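Local coordinates for protein argonaute (Aquifex aeolicus, PDB 1YVU) that uses short single-stranded DNA guides to bind complementary target RNA and cleaves it with an RNase H-like PIWI domain that requires divalent metal ions, at residues A[20-26]-A[55-61]; A[484-488]-A[664-668]; A[518-522]-A[677-682]. All blocks are in the same frame, centred on the assembly; numbering follows the deposited sequence.

Contact 1 of 3, residues A[20-26]-A[55-61]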
# COMPACT_ATOMS: atom_id res chain seq x y z
N THR A 20 33.97 -21.32 5.13
CA THR A 20 34.88 -20.25 5.58
C THR A 20 34.41 -18.86 5.13
O THR A 20 34.16 -18.63 3.93
CB THR A 20 36.35 -20.49 5.11
OG1 THR A 20 36.67 -21.89 5.17
CG2 THR A 20 37.31 -19.74 6.03
N PHE A 21 34.26 -17.99 6.13
CA PHE A 21 33.79 -16.59 6.01
C PHE A 21 34.74 -15.55 6.64
O PHE A 21 35.17 -15.72 7.79
CB PHE A 21 32.43 -16.41 6.72
CG PHE A 21 31.23 -16.78 5.89
CD1 PHE A 21 31.18 -17.98 5.15
CD2 PHE A 21 30.12 -15.94 5.90
CE1 PHE A 21 30.03 -18.35 4.42
CE2 PHE A 21 28.95 -16.30 5.17
CZ PHE A 21 28.90 -17.51 4.44
N THR A 22 34.94 -14.44 5.94
CA THR A 22 35.77 -13.33 6.41
C THR A 22 34.92 -12.24 7.12
O THR A 22 33.99 -11.67 6.54
CB THR A 22 36.58 -12.72 5.24
OG1 THR A 22 37.26 -13.77 4.56
CG2 THR A 22 37.62 -11.73 5.75
N VAL A 23 35.25 -11.99 8.39
CA VAL A 23 34.55 -11.00 9.21
C VAL A 23 35.21 -9.63 9.10
O VAL A 23 36.43 -9.50 8.95
CB VAL A 23 34.49 -11.43 10.71
CG1 VAL A 23 33.52 -10.57 11.49
CG2 VAL A 23 34.10 -12.89 10.84
N PHE A 24 34.36 -8.60 9.12
CA PHE A 24 34.74 -7.19 9.05
C PHE A 24 33.93 -6.38 10.08
O PHE A 24 32.71 -6.42 10.05
CB PHE A 24 34.52 -6.61 7.64
CG PHE A 24 35.53 -7.09 6.61
CD1 PHE A 24 35.18 -8.04 5.65
CD2 PHE A 24 36.87 -6.64 6.65
CE1 PHE A 24 36.15 -8.55 4.73
CE2 PHE A 24 37.85 -7.15 5.74
CZ PHE A 24 37.48 -8.10 4.79
N LYS A 25 34.61 -5.75 11.03
CA LYS A 25 33.92 -4.91 12.02
C LYS A 25 34.49 -3.49 11.89
O LYS A 25 35.71 -3.34 11.64
CB LYS A 25 34.12 -5.46 13.45
CG LYS A 25 32.98 -5.10 14.43
CD LYS A 25 33.47 -5.02 15.88
CE LYS A 25 32.34 -4.70 16.84
NZ LYS A 25 32.82 -4.48 18.22
N PRO A 26 33.63 -2.42 11.99
CA PRO A 26 34.14 -1.04 11.86
C PRO A 26 35.01 -0.62 13.03
O PRO A 26 34.93 -1.21 14.12
CB PRO A 26 32.87 -0.19 11.82
CG PRO A 26 31.84 -1.14 11.29
CD PRO A 26 32.15 -2.38 12.05
N ASP A 55 27.05 -6.13 14.44
CA ASP A 55 28.09 -5.14 14.09
C ASP A 55 29.11 -5.66 13.11
O ASP A 55 29.81 -4.89 12.45
CB ASP A 55 28.86 -4.71 15.35
CG ASP A 55 28.27 -3.49 16.03
OD1 ASP A 55 27.49 -2.75 15.38
OD2 ASP A 55 28.61 -3.26 17.21
N GLU A 56 29.24 -6.98 13.09
CA GLU A 56 30.19 -7.68 12.25
C GLU A 56 29.62 -7.96 10.85
O GLU A 56 28.51 -8.45 10.73
CB GLU A 56 30.56 -9.01 12.95
CG GLU A 56 31.17 -8.85 14.40
CD GLU A 56 31.37 -10.18 15.17
OE1 GLU A 56 31.14 -11.27 14.62
OE2 GLU A 56 31.77 -10.12 16.36
N PHE A 57 30.39 -7.66 9.81
CA PHE A 57 29.98 -7.89 8.43
C PHE A 57 30.63 -9.16 7.88
O PHE A 57 31.76 -9.15 7.40
CB PHE A 57 30.32 -6.70 7.53
CG PHE A 57 29.56 -5.45 7.88
CD1 PHE A 57 29.91 -4.70 9.02
CD2 PHE A 57 28.47 -5.04 7.10
CE1 PHE A 57 29.18 -3.54 9.38
CE2 PHE A 57 27.73 -3.89 7.45
CZ PHE A 57 28.08 -3.14 8.59
N TRP A 58 29.86 -10.24 7.90
CA TRP A 58 30.31 -11.55 7.44
C TRP A 58 30.27 -11.70 5.92
O TRP A 58 29.23 -11.51 5.31
CB TRP A 58 29.47 -12.64 8.11
CG TRP A 58 29.63 -12.80 9.63
CD1 TRP A 58 29.50 -11.83 10.58
CD2 TRP A 58 30.01 -14.00 10.33
NE1 TRP A 58 29.77 -12.34 11.83
CE2 TRP A 58 30.10 -13.67 11.71
CE3 TRP A 58 30.28 -15.34 9.93
CZ2 TRP A 58 30.46 -14.62 12.70
CZ3 TRP A 58 30.65 -16.30 10.92
CH2 TRP A 58 30.74 -15.93 12.28
N CYS A 59 31.39 -12.08 5.31
CA CYS A 59 31.47 -12.25 3.86
C CYS A 59 31.75 -13.69 3.44
O CYS A 59 32.65 -14.31 3.96
CB CYS A 59 32.53 -11.31 3.30
SG CYS A 59 32.24 -9.62 3.78
N ALA A 60 31.04 -14.17 2.43
CA ALA A 60 31.15 -15.54 1.93
C ALA A 60 32.37 -15.98 1.11
O ALA A 60 32.30 -16.06 -0.11
CB ALA A 60 29.87 -15.90 1.19
N GLY A 61 33.43 -16.35 1.81
CA GLY A 61 34.64 -16.81 1.14
C GLY A 61 35.91 -16.11 1.57
O GLY A 61 35.90 -15.27 2.48
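The carbonyl oxygen of Cys59 is shared by two N-H groups: Thr22 N donates to Cys59 O at 3.0 Å and Gly61 N adds a weak bond, with Phe21 CA lying close by. Cys59 N bonds back to Thr22 O, completing one antiparallel hydrogen-bonded pair in the N-terminal domain. Two residues along, Phe57 N gives Phe24 O a nearly straight bond (170° at the hydrogen), while the return bond from Phe24 N to Phe57 O is weak. At the other end, Thr22 turns its hydroxyl anti to its carbonyl carbon (chi1 -51°), which lets OG1 donate to Gly61 O at 2.9 Å, within that carbonyl's plane. Phe21, Val23 and Trp58 gather on one side of the pair. Ala60 CA stands over the middle of the Phe21 ring, 3.8 Å from its centroid, and the ring of Phe88 meets Phe21 with almost parallel planes. An alanine in place of Phe21 would probably open a gap over Ala60 CA and leave Phe88 without its partner ring, while the touch on Trp58 CE3 would largely survive through CB. Val23 CG2 lies over a face of the Trp58 six-membered ring, 4.3 Å from its centroid, and the indole is further fixed by Trp58 NE1 donating to Glu56 OE1, on the anti lone pair, at 3.3 Å. Phe24, Phe57 and Cys59 occupy the opposite side, where helix 32-46 packs on Phe57 and Cys59. There Cys59 SG meets the Phe24 ring at its edge, 3.8 Å from Phe24 CD1.

Contact 2 of 3, residues A[484-488]-A[664-668]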
# COMPACT_ATOMS: atom_id res chain seq x y z
N ILE A 484 -27.11 3.75 9.43
CA ILE A 484 -26.57 2.42 9.14
C ILE A 484 -27.63 1.30 9.08
O ILE A 484 -28.46 1.16 9.99
CB ILE A 484 -25.38 2.07 10.09
CG1 ILE A 484 -25.81 2.07 11.56
CG2 ILE A 484 -24.21 3.04 9.85
CD1 ILE A 484 -24.96 1.16 12.44
N PRO A 485 -27.63 0.51 8.00
CA PRO A 485 -28.60 -0.59 7.83
C PRO A 485 -28.58 -1.69 8.87
O PRO A 485 -29.63 -2.25 9.24
CB PRO A 485 -28.26 -1.12 6.44
CG PRO A 485 -26.82 -0.76 6.26
CD PRO A 485 -26.73 0.59 6.84
N TYR A 486 -27.38 -1.97 9.34
CA TYR A 486 -27.16 -3.02 10.30
C TYR A 486 -25.84 -2.79 11.01
O TYR A 486 -25.05 -1.92 10.62
CB TYR A 486 -27.12 -4.39 9.57
CG TYR A 486 -26.19 -4.45 8.37
CD1 TYR A 486 -24.81 -4.68 8.53
CD2 TYR A 486 -26.65 -4.24 7.08
CE1 TYR A 486 -23.92 -4.68 7.44
CE2 TYR A 486 -25.76 -4.23 5.96
CZ TYR A 486 -24.40 -4.45 6.16
OH TYR A 486 -23.52 -4.38 5.11
N LYS A 487 -25.59 -3.62 12.02
CA LYS A 487 -24.34 -3.61 12.79
C LYS A 487 -24.16 -5.04 13.23
O LYS A 487 -25.13 -5.79 13.29
CB LYS A 487 -24.36 -2.66 14.00
CG LYS A 487 -25.29 -3.03 15.15
CD LYS A 487 -25.25 -1.99 16.25
CE LYS A 487 -26.10 -2.42 17.42
NZ LYS A 487 -25.87 -1.53 18.58
N LEU A 488 -22.91 -5.40 13.52
CA LEU A 488 -22.55 -6.75 13.95
C LEU A 488 -23.20 -7.07 15.30
O LEU A 488 -23.47 -6.17 16.10
CB LEU A 488 -21.03 -6.88 14.04
CG LEU A 488 -20.24 -6.81 12.74
CD1 LEU A 488 -18.88 -6.21 12.98
CD2 LEU A 488 -20.12 -8.21 12.11
N LEU A 664 -17.08 -6.05 6.97
CA LEU A 664 -18.53 -5.95 6.82
C LEU A 664 -19.09 -4.63 7.32
O LEU A 664 -20.28 -4.35 7.14
CB LEU A 664 -19.22 -7.11 7.54
CG LEU A 664 -18.65 -8.53 7.42
CD1 LEU A 664 -19.66 -9.45 8.02
CD2 LEU A 664 -18.32 -8.93 5.99
N MSE A 665 -18.25 -3.84 7.96
CA MSE A 665 -18.67 -2.54 8.44
C MSE A 665 -18.44 -1.49 7.38
O MSE A 665 -18.54 -0.30 7.65
CB MSE A 665 -18.00 -2.17 9.76
CG MSE A 665 -18.54 -2.97 10.92
SE MSE A 665 -20.45 -3.26 10.76
CE MSE A 665 -21.03 -1.83 11.80
N ASN A 666 -18.15 -1.96 6.17
CA ASN A 666 -17.93 -1.09 5.02
C ASN A 666 -19.17 -1.01 4.14
O ASN A 666 -19.17 -0.35 3.12
CB ASN A 666 -16.74 -1.59 4.24
CG ASN A 666 -15.46 -1.29 4.93
OD1 ASN A 666 -15.21 -0.13 5.28
ND2 ASN A 666 -14.64 -2.31 5.16
N TYR A 667 -20.18 -1.77 4.56
CA TYR A 667 -21.51 -1.84 3.97
C TYR A 667 -21.56 -1.91 2.46
O TYR A 667 -22.28 -1.16 1.80
CB TYR A 667 -22.36 -0.65 4.46
CG TYR A 667 -22.40 -0.52 5.95
CD1 TYR A 667 -21.51 0.34 6.62
CD2 TYR A 667 -23.31 -1.24 6.71
CE1 TYR A 667 -21.54 0.49 8.03
CE2 TYR A 667 -23.36 -1.12 8.12
CZ TYR A 667 -22.47 -0.24 8.76
OH TYR A 667 -22.56 -0.02 10.11
N SER A 668 -20.77 -2.81 1.90
CA SER A 668 -20.72 -3.01 0.47
C SER A 668 -20.93 -4.49 0.27
O SER A 668 -19.97 -5.28 0.18
CB SER A 668 -19.37 -2.53 -0.06
OG SER A 668 -19.28 -2.73 -1.46
O HOH W 1 -21.08 -5.57 4.62
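Tyr667 reaches from the loop 664-668 into the turn formed by Ile484, Pro485 and Tyr486, a buried contact within the PIWI domain, which has the RNase H fold. The aromatic part is a meeting of Tyr486 and Tyr667, whose side chains run antiparallel alongside one another. Their ring planes are inclined at 51°, and Tyr667 CD2 lies over one face of the Tyr486 ring, toward its rim, 3.4 Å from Tyr486 CZ. Tyr486 has CG wedged between its backbone N and carbonyl carbon (chi1 51°), a turn that sends the ring toward the 664-668 loop. Among the apolar contacts, Pro485 CG comes within 3.6 Å of Tyr667 CD2, and Ile484 CG2 lies 3.9 Å from Tyr667 CZ. Further along, the bent chain of the selenomethionine Met665 crosses Leu488, with Met665 CG 3.9 Å from Leu488 CD1, and its methyl CE rests against the CA of Lys487. The polar contacts are sparser. Tyr486 O lies in the plane of the Tyr667 ring, at its edge, 3.2 Å from Tyr667 OH, though a hydrogen bond between them is not certain. Backbone bonds tie Lys487 to Leu323 of linker L2 and Ile484 to Phe346 of the Mid domain, so this PIWI segment borders both. Glu475 also hydrogen-bonds the Tyr486 hydroxyl. A single water bridges the segments, donating to Tyr486 OH at 2.8 Å and to Leu664 O at 2.9 Å.

Contact 3 of 3, residues A[518-522]-A[677-682]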
# COMPACT_ATOMS: atom_id res chain seq x y z
N PHE A 518 -5.51 10.54 10.36
CA PHE A 518 -6.92 10.17 10.31
C PHE A 518 -7.25 8.94 11.17
O PHE A 518 -7.02 7.78 10.76
CB PHE A 518 -7.41 10.00 8.87
CG PHE A 518 -8.92 9.79 8.74
CD1 PHE A 518 -9.83 10.57 9.50
CD2 PHE A 518 -9.43 8.81 7.87
CE1 PHE A 518 -11.21 10.39 9.40
CE2 PHE A 518 -10.83 8.63 7.75
CZ PHE A 518 -11.72 9.43 8.53
N THR A 519 -7.90 9.22 12.29
CA THR A 519 -8.32 8.21 13.28
C THR A 519 -9.81 7.89 13.18
O THR A 519 -10.65 8.77 12.88
CB THR A 519 -7.91 8.66 14.71
OG1 THR A 519 -6.49 8.88 14.73
CG2 THR A 519 -8.26 7.61 15.77
N LYS A 520 -10.11 6.61 13.36
CA LYS A 520 -11.46 6.06 13.31
C LYS A 520 -11.66 5.15 14.52
O LYS A 520 -11.06 4.08 14.63
CB LYS A 520 -11.64 5.25 12.03
CG LYS A 520 -12.40 5.92 10.96
CD LYS A 520 -12.51 5.04 9.75
CE LYS A 520 -11.28 5.13 8.86
NZ LYS A 520 -11.61 5.28 7.38
N ILE A 521 -12.47 5.62 15.45
CA ILE A 521 -12.78 4.86 16.66
C ILE A 521 -14.10 4.10 16.48
O ILE A 521 -15.13 4.71 16.14
CB ILE A 521 -12.85 5.79 17.89
CG1 ILE A 521 -11.55 6.58 17.99
CG2 ILE A 521 -13.04 4.97 19.16
CD1 ILE A 521 -11.64 7.78 18.77
N PHE A 522 -14.04 2.78 16.73
CA PHE A 522 -15.19 1.88 16.61
C PHE A 522 -15.64 1.20 17.93
O PHE A 522 -14.93 1.23 18.94
CB PHE A 522 -14.92 0.81 15.55
CG PHE A 522 -15.00 1.31 14.13
CD1 PHE A 522 -13.88 1.89 13.49
CD2 PHE A 522 -16.21 1.16 13.40
CE1 PHE A 522 -13.95 2.32 12.13
CE2 PHE A 522 -16.31 1.58 12.04
CZ PHE A 522 -15.17 2.16 11.39
N ALA A 677 -12.99 -1.89 8.19
CA ALA A 677 -13.50 -0.52 8.25
C ALA A 677 -12.61 0.48 8.97
O ALA A 677 -12.56 1.66 8.60
CB ALA A 677 -14.90 -0.49 8.83
N THR A 678 -11.81 -0.04 9.91
CA THR A 678 -10.86 0.76 10.69
C THR A 678 -9.74 1.42 9.86
O THR A 678 -9.19 2.48 10.25
CB THR A 678 -10.26 -0.06 11.86
OG1 THR A 678 -9.77 -1.32 11.37
CG2 THR A 678 -11.31 -0.34 12.88
N VAL A 679 -9.39 0.78 8.74
CA VAL A 679 -8.35 1.31 7.85
C VAL A 679 -8.79 1.52 6.41
O VAL A 679 -8.07 2.15 5.65
CB VAL A 679 -7.02 0.53 7.89
CG1 VAL A 679 -6.32 0.77 9.21
CG2 VAL A 679 -7.24 -0.94 7.61
N HIS A 680 -9.97 1.04 6.05
CA HIS A 680 -10.45 1.22 4.69
C HIS A 680 -10.62 2.68 4.41
O HIS A 680 -11.24 3.41 5.19
CB HIS A 680 -11.77 0.52 4.46
CG HIS A 680 -12.34 0.78 3.11
ND1 HIS A 680 -13.50 1.51 2.94
CD2 HIS A 680 -11.95 0.40 1.88
CE1 HIS A 680 -13.79 1.56 1.65
NE2 HIS A 680 -12.87 0.90 0.99
N TYR A 681 -9.97 3.09 3.33
CA TYR A 681 -9.92 4.47 2.84
C TYR A 681 -9.04 5.43 3.66
O TYR A 681 -8.87 6.59 3.27
CB TYR A 681 -11.33 5.06 2.69
CG TYR A 681 -11.71 5.34 1.27
CD1 TYR A 681 -11.59 4.34 0.27
CD2 TYR A 681 -12.14 6.62 0.89
CE1 TYR A 681 -11.89 4.61 -1.08
CE2 TYR A 681 -12.45 6.91 -0.44
CZ TYR A 681 -12.32 5.91 -1.43
OH TYR A 681 -12.59 6.22 -2.76
N SER A 682 -8.47 4.95 4.77
CA SER A 682 -7.63 5.80 5.62
C SER A 682 -6.40 6.40 4.94
O SER A 682 -6.13 7.59 5.14
CB SER A 682 -7.25 5.10 6.93
OG SER A 682 -8.36 5.08 7.79
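The Phe522 ring lies obliquely against the start of the 677-682 loop: Thr678 CG2 approaches Phe522 CD1 at 3.5 Å, and Ala677 CB sits 3.7 Å from Phe522 CZ, neither squarely over a face nor at the edge. Phe518, two residues before Lys520 as Phe522 is two after it, meets the other end of the loop. Its CG is anti to the backbone N (chi1 -172°), and Phe518 CD2 comes to 3.9 Å from Ser682 OG, again obliquely. Within the loop, Tyr681 CD1 lies over one face of the His680 imidazole, toward the rim. Between the two phenylalanines the Lys520 chain crosses to the loop. It is extended at chi2 but bends at chi3 (-83°) and chi4, passing with Lys520 CD 3.6 Å from Ala677 O and bringing Lys520 NZ to His680 O in a 2.9 Å hydrogen bond whose donor is tilted 23° from the carbonyl plane. The ammonium of the buried Lys520 therefore has a backbone acceptor. Trp705 adds a cation-pi contact to Lys520 and meets the Phe518 ring edge-to-face, while the Thr678 hydroxyl turns elsewhere, to His569. A backbone bond from Ser682 N to Val679 O closes the turn just ahead of helix 682-690, with Tyr681 at its N-cap position. Strand 515-522 pairs with strand 497-505, Phe518 bonding to the backbone of Asp502, and the Ser682 side chain lies about 4 Å from those of both Asp502 and Asp571. The packing thus borders the metal site of an RNase H fold, where Asp502 and Asp683, the residue following Ser682, bind the calcium ion.

In the fold
Contacts 2 and 3 are neighbours in the PIWI domain, with centres 14 Å apart, and their segments alternate along the chain. They share the loop between helices 652-661 and 682-690 and touch through it: Met665 CB lies 3.6 Å from Ala677 CB, and Asn666 also packs on Ala677 and His680. Contact 3 is the one beside the metal site, the probable catalytic centre, with the side chain of Ser682 about 8 Å from the bound calcium ion; contact 2 lies away from the metal-binding and active-site residues. Contact 1, in the N-terminal domain of the other lobe, is remote, its centre 46 Å from that of contact 3 and 56 Å from that of contact 2.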